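Long-range contacts in VP1 (Polyomavirus HPyV7, PDB 4PCH), which probably serves as the major capsid protein, whose jelly-roll subunits assemble into pentamers that build the T=7 icosahedral shell and take part in host-cell attachment: residues 51-56 against 138-143; 145-150 against 167-172. All blocks are in the same frame, centred on the assembly; numbering follows the deposited sequence.

Interaction 1: 51-56 against 138-143; sequences DTLGPG and ERLKVN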
loop_
_atom_site.group_PDB
_atom_site.type_symbol
_atom_site.label_atom_id
_atom_site.label_comp_id
_atom_site.label_asym_id
_atom_site.label_seq_id
_atom_site.Cartn_x
_atom_site.Cartn_y
_atom_site.Cartn_z
ATOM N N ASP B 51 -21.584 20.971 -15.567
ATOM C CA ASP B 51 -22.415 19.816 -15.205
ATOM C C ASP B 51 -22.671 18.819 -16.340
ATOM O O ASP B 51 -23.565 17.996 -16.217
ATOM C CB ASP B 51 -23.759 20.286 -14.648
ATOM C CG ASP B 51 -24.561 21.118 -15.653
ATOM O OD1 ASP B 51 -24.076 21.259 -16.796
ATOM O OD2 ASP B 51 -25.635 21.623 -15.304
ATOM N N THR B 52 -21.885 18.885 -17.402
ATOM C CA THR B 52 -22.198 18.171 -18.645
ATOM C C THR B 52 -21.006 17.462 -19.198
ATOM O O THR B 52 -19.946 18.075 -19.391
ATOM C CB THR B 52 -22.735 19.175 -19.694
ATOM O OG1 THR B 52 -23.928 19.786 -19.198
ATOM C CG2 THR B 52 -23.082 18.475 -20.984
ATOM N N LEU B 53 -21.145 16.148 -19.417
ATOM C CA LEU B 53 -20.158 15.371 -20.138
ATOM C C LEU B 53 -20.253 15.643 -21.628
ATOM O O LEU B 53 -21.292 15.447 -22.215
ATOM C CB LEU B 53 -20.350 13.856 -19.914
ATOM C CG LEU B 53 -19.754 13.335 -18.621
ATOM C CD1 LEU B 53 -20.456 13.954 -17.424
ATOM C CD2 LEU B 53 -19.873 11.812 -18.624
ATOM N N GLY B 54 -19.149 16.068 -22.224
ATOM C CA GLY B 54 -19.127 16.395 -23.651
ATOM C C GLY B 54 -18.279 15.416 -24.432
ATOM O O GLY B 54 -17.286 14.928 -23.945
ATOM N N PRO B 55 -18.654 15.132 -25.675
ATOM C CA PRO B 55 -17.873 14.210 -26.460
ATOM C C PRO B 55 -16.496 14.831 -26.781
ATOM O O PRO B 55 -16.388 16.030 -27.048
ATOM C CB PRO B 55 -18.728 14.016 -27.717
ATOM C CG PRO B 55 -19.481 15.275 -27.847
ATOM C CD PRO B 55 -19.627 15.884 -26.495
ATOM N N GLY B 56 -15.473 13.998 -26.761
ATOM C CA GLY B 56 -14.103 14.482 -26.897
ATOM C C GLY B 56 -13.456 14.823 -25.566
ATOM O O GLY B 56 -12.237 14.888 -25.487
ATOM N N GLU B 138 -30.853 14.024 -11.717
ATOM C CA GLU B 138 -31.461 15.361 -11.838
ATOM C C GLU B 138 -30.509 16.447 -12.320
ATOM O O GLU B 138 -30.964 17.425 -12.893
ATOM C CB GLU B 138 -32.048 15.792 -10.502
ATOM C CG GLU B 138 -33.153 14.885 -9.972
ATOM C CD GLU B 138 -34.550 15.321 -10.396
ATOM O OE1 GLU B 138 -35.532 14.857 -9.774
ATOM O OE2 GLU B 138 -34.678 16.129 -11.344
ATOM N N ARG B 139 -29.217 16.312 -12.067
ATOM C CA ARG B 139 -28.273 17.414 -12.298
ATOM C C ARG B 139 -27.088 17.131 -13.240
ATOM O O ARG B 139 -26.452 18.079 -13.714
ATOM C CB ARG B 139 -27.707 17.885 -10.958
ATOM C CG ARG B 139 -28.745 18.352 -9.937
ATOM C CD ARG B 139 -28.035 18.829 -8.679
ATOM N NE ARG B 139 -28.917 19.121 -7.557
ATOM C CZ ARG B 139 -29.280 18.262 -6.598
ATOM N NH1 ARG B 139 -28.868 16.992 -6.582
ATOM N NH2 ARG B 139 -30.081 18.679 -5.634
ATOM N N LEU B 140 -26.746 15.861 -13.465
ATOM C CA LEU B 140 -25.621 15.500 -14.335
ATOM C C LEU B 140 -26.181 15.244 -15.719
ATOM O O LEU B 140 -27.049 14.393 -15.886
ATOM C CB LEU B 140 -24.854 14.259 -13.869
ATOM C CG LEU B 140 -23.613 13.905 -14.720
ATOM C CD1 LEU B 140 -22.479 14.935 -14.552
ATOM C CD2 LEU B 140 -23.085 12.514 -14.424
ATOM N N LYS B 141 -25.693 16.033 -16.677
ATOM C CA LYS B 141 -26.160 15.979 -18.049
ATOM C C LYS B 141 -25.124 15.309 -18.932
ATOM O O LYS B 141 -23.923 15.320 -18.633
ATOM C CB LYS B 141 -26.460 17.386 -18.547
ATOM C CG LYS B 141 -27.613 18.053 -17.791
ATOM C CD LYS B 141 -27.475 19.567 -17.820
ATOM C CE LYS B 141 -28.619 20.262 -17.092
ATOM N NZ LYS B 141 -28.438 21.741 -17.091
ATOM N N VAL B 142 -25.612 14.705 -20.022
ATOM C CA VAL B 142 -24.771 13.922 -20.929
ATOM C C VAL B 142 -25.113 14.278 -22.366
ATOM O O VAL B 142 -26.261 14.157 -22.784
ATOM C CB VAL B 142 -25.002 12.408 -20.728
ATOM C CG1 VAL B 142 -23.967 11.602 -21.520
ATOM C CG2 VAL B 142 -24.925 12.063 -19.245
ATOM N N ASN B 143 -24.115 14.725 -23.107
ATOM C CA ASN B 143 -24.302 15.037 -24.514
ATOM C C ASN B 143 -24.842 13.831 -25.301
ATOM O O ASN B 143 -24.428 12.694 -25.075
ATOM C CB ASN B 143 -22.996 15.505 -25.122
ATOM C CG ASN B 143 -23.184 15.997 -26.532
ATOM O OD1 ASN B 143 -23.219 15.201 -27.454
ATOM N ND2 ASN B 143 -23.338 17.299 -26.700
HETATM O O HOH W 1 -26.908 20.622 -13.199
#
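R139 meets D51 through its backbone: its carbonyl O and D51 OD2 each accept a hydrogen bond from the same water, 2.6 Å from R139 O, while its guanidinium turns off to a salt bridge with D136. L140 sets CD1 3.6 Å from L53 CD1, an apolar touch on the face that also packs on A99 of a neighbouring subunit.

At K141 the parallel pairing begins. Its N gives a nearly straight bond to D51 O (2.9 Å), and its O takes the N-H of L53 at 3.0 Å, so one residue is bonded to the neighbours on either side of T52. The K141 side chain runs extended past T52 OG1, CB lying 3.5 Å from that oxygen, and brings NZ to D51 OD2 in a long, weak salt bridge of 3.3 Å. D51 can meet it because CG sits between the backbone N and carbonyl carbon (chi1 60°); its OD1 takes the T52 hydroxyl from above the carboxylate plane.

V142 lies beside L53 on the apolar face, both touching L173. N143 N closes the ladder on L53 O; the CG of N143 rests 3.6 Å from P55 CD, and OD1 bonds to A145 N.

The three backbone bonds are the pattern of a short parallel beta pairing, and the lysine-aspartate contact and water add to it at one end. The shared D51 carboxylate is probably stabilised as the anion.

Interaction 2: 145-150 against 167-172; sequences ALEGPG and ANFPVE
The backbones of L146 and E147 run beside those of N168 and F169, with alpha carbons 5.2 Å apart in both pairs, and one nearly straight main-chain bond joins them, from E147 N to N168 O. A second bond comes from the N168 side chain: ND2 reaches A145 O at 2.9 Å, and that oxygen lies almost in the amide plane. Because chi1 of 67° places CG between the backbone N and the carbonyl carbon, the amide reaches back to A145 while the main-chain O of the same residue holds E147.

E147 bends at chi2 and lays its CG over the centre of the F169 ring, 3.6 Å from the centroid and 9° off the normal, a clear CH-pi contact. Its carboxylate stays within 17° of parallel to the ring, and OE1 forms a salt bridge with K162. W174 meets F169 edge-to-face, and its NE1 also hydrogen-bonds to E147 O. Next to them, L146 CB packs against P170 CG at 3.9 Å.

The largely buried contact thus ties the loop after strand 141-142 to the loop before strand 174-176, both in the long connections between strands of the VP1 jelly roll.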
loop_
_atom_site.group_PDB
_atom_site.type_symbol
_atom_site.label_atom_id
_atom_site.label_comp_id
_atom_site.label_asym_id
_atom_site.label_seq_id
_atom_site.Cartn_x
_atom_site.Cartn_y
_atom_site.Cartn_z
ATOM N N ALA B 145 -24.378 12.722 -28.179
ATOM C CA ALA B 145 -23.403 11.925 -28.945
ATOM C C ALA B 145 -22.862 10.747 -28.166
ATOM O O ALA B 145 -22.287 9.804 -28.744
ATOM C CB ALA B 145 -22.271 12.814 -29.441
ATOM N N LEU B 146 -23.051 10.781 -26.844
ATOM C CA LEU B 146 -22.602 9.733 -25.966
ATOM C C LEU B 146 -23.760 8.814 -25.579
ATOM O O LEU B 146 -24.925 9.225 -25.589
ATOM C CB LEU B 146 -21.996 10.364 -24.691
ATOM C CG LEU B 146 -20.834 11.297 -24.968
ATOM C CD1 LEU B 146 -20.414 12.028 -23.709
ATOM C CD2 LEU B 146 -19.660 10.568 -25.601
ATOM N N GLU B 147 -23.438 7.574 -25.222
ATOM C CA GLU B 147 -24.459 6.604 -24.780
ATOM C C GLU B 147 -25.000 6.997 -23.398
ATOM O O GLU B 147 -24.281 6.899 -22.362
ATOM C CB GLU B 147 -23.892 5.174 -24.716
ATOM C CG GLU B 147 -23.816 4.462 -26.072
ATOM C CD GLU B 147 -25.164 3.992 -26.645
ATOM O OE1 GLU B 147 -26.219 4.140 -26.010
ATOM O OE2 GLU B 147 -25.203 3.453 -27.767
ATOM N N GLY B 148 -26.258 7.436 -23.387
ATOM C CA GLY B 148 -26.900 7.899 -22.158
ATOM C C GLY B 148 -27.257 6.688 -21.295
ATOM O O GLY B 148 -27.846 5.735 -21.809
ATOM N N PRO B 149 -26.968 6.759 -19.993
ATOM C CA PRO B 149 -27.183 5.642 -19.083
ATOM C C PRO B 149 -28.586 5.494 -18.540
ATOM O O PRO B 149 -28.813 4.572 -17.753
ATOM C CB PRO B 149 -26.276 6.001 -17.910
ATOM C CG PRO B 149 -26.408 7.473 -17.824
ATOM C CD PRO B 149 -26.367 7.900 -19.273
ATOM N N GLY B 150 -29.502 6.400 -18.889
ATOM C CA GLY B 150 -30.830 6.396 -18.296
ATOM C C GLY B 150 -30.818 7.089 -16.942
ATOM O O GLY B 150 -29.901 7.850 -16.644
ATOM N N ALA B 167 -17.878 2.858 -29.528
ATOM C CA ALA B 167 -16.774 3.678 -29.054
ATOM C C ALA B 167 -17.237 4.815 -28.151
ATOM O O ALA B 167 -16.424 5.585 -27.668
ATOM C CB ALA B 167 -16.064 4.268 -30.275
ATOM N N ASN B 168 -18.527 4.930 -27.910
ATOM C CA ASN B 168 -19.053 6.105 -27.203
ATOM C C ASN B 168 -19.774 5.852 -25.868
ATOM O O ASN B 168 -20.755 6.511 -25.556
ATOM C CB ASN B 168 -19.939 6.886 -28.146
ATOM C CG ASN B 168 -21.213 6.136 -28.533
ATOM O OD1 ASN B 168 -21.264 4.892 -28.525
ATOM N ND2 ASN B 168 -22.238 6.890 -28.876
ATOM N N PHE B 169 -19.267 4.914 -25.104
ATOM C CA PHE B 169 -19.742 4.609 -23.760
ATOM C C PHE B 169 -18.827 5.252 -22.724
ATOM O O PHE B 169 -17.745 4.761 -22.450
ATOM C CB PHE B 169 -19.741 3.091 -23.530
ATOM C CG PHE B 169 -20.893 2.366 -24.166
ATOM C CD1 PHE B 169 -20.821 1.915 -25.460
ATOM C CD2 PHE B 169 -22.041 2.077 -23.432
ATOM C CE1 PHE B 169 -21.883 1.238 -26.031
ATOM C CE2 PHE B 169 -23.101 1.380 -23.998
ATOM C CZ PHE B 169 -23.028 0.960 -25.303
ATOM N N PRO B 170 -19.282 6.343 -22.093
ATOM C CA PRO B 170 -18.400 6.958 -21.096
ATOM C C PRO B 170 -18.196 6.107 -19.853
ATOM O O PRO B 170 -19.159 5.582 -19.306
ATOM C CB PRO B 170 -19.154 8.251 -20.724
ATOM C CG PRO B 170 -20.040 8.509 -21.879
ATOM C CD PRO B 170 -20.491 7.130 -22.297
ATOM N N VAL B 171 -16.961 6.068 -19.361
ATOM C CA VAL B 171 -16.607 5.266 -18.207
ATOM C C VAL B 171 -17.220 5.846 -16.929
ATOM O O VAL B 171 -17.416 5.148 -15.958
ATOM C CB VAL B 171 -15.073 5.127 -18.076
ATOM C CG1 VAL B 171 -14.479 4.520 -19.338
ATOM C CG2 VAL B 171 -14.410 6.460 -17.748
ATOM N N GLU B 172 -17.544 7.142 -16.958
ATOM C CA GLU B 172 -18.232 7.782 -15.846
ATOM C C GLU B 172 -19.689 7.323 -15.663
ATOM O O GLU B 172 -20.268 7.579 -14.608
ATOM C CB GLU B 172 -18.221 9.287 -16.021
ATOM C CG GLU B 172 -16.860 9.895 -15.850
ATOM C CD GLU B 172 -16.782 11.278 -16.460
ATOM O OE1 GLU B 172 -17.490 12.171 -15.974
ATOM O OE2 GLU B 172 -16.000 11.447 -17.398
#

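Interaction 1 closes before interaction 2 opens, with N143 ending one and A145 beginning the other, so the two follow in series along the chain. Their centres are about 10 Å apart and they touch directly: L146 CD1 packs against L53 O, the A145 methyl against P55, and L53 CD2 against E172. Interaction 1 is the two-stranded parallel pair 52-53 and 141-142, separate from the large antiparallel sheet; interaction 2 joins the loops on either side of strand 161-163. Both lie on the same side of the chain's centre and both reach a neighbouring subunit, so this group of loops contributes to packing within the pentamer.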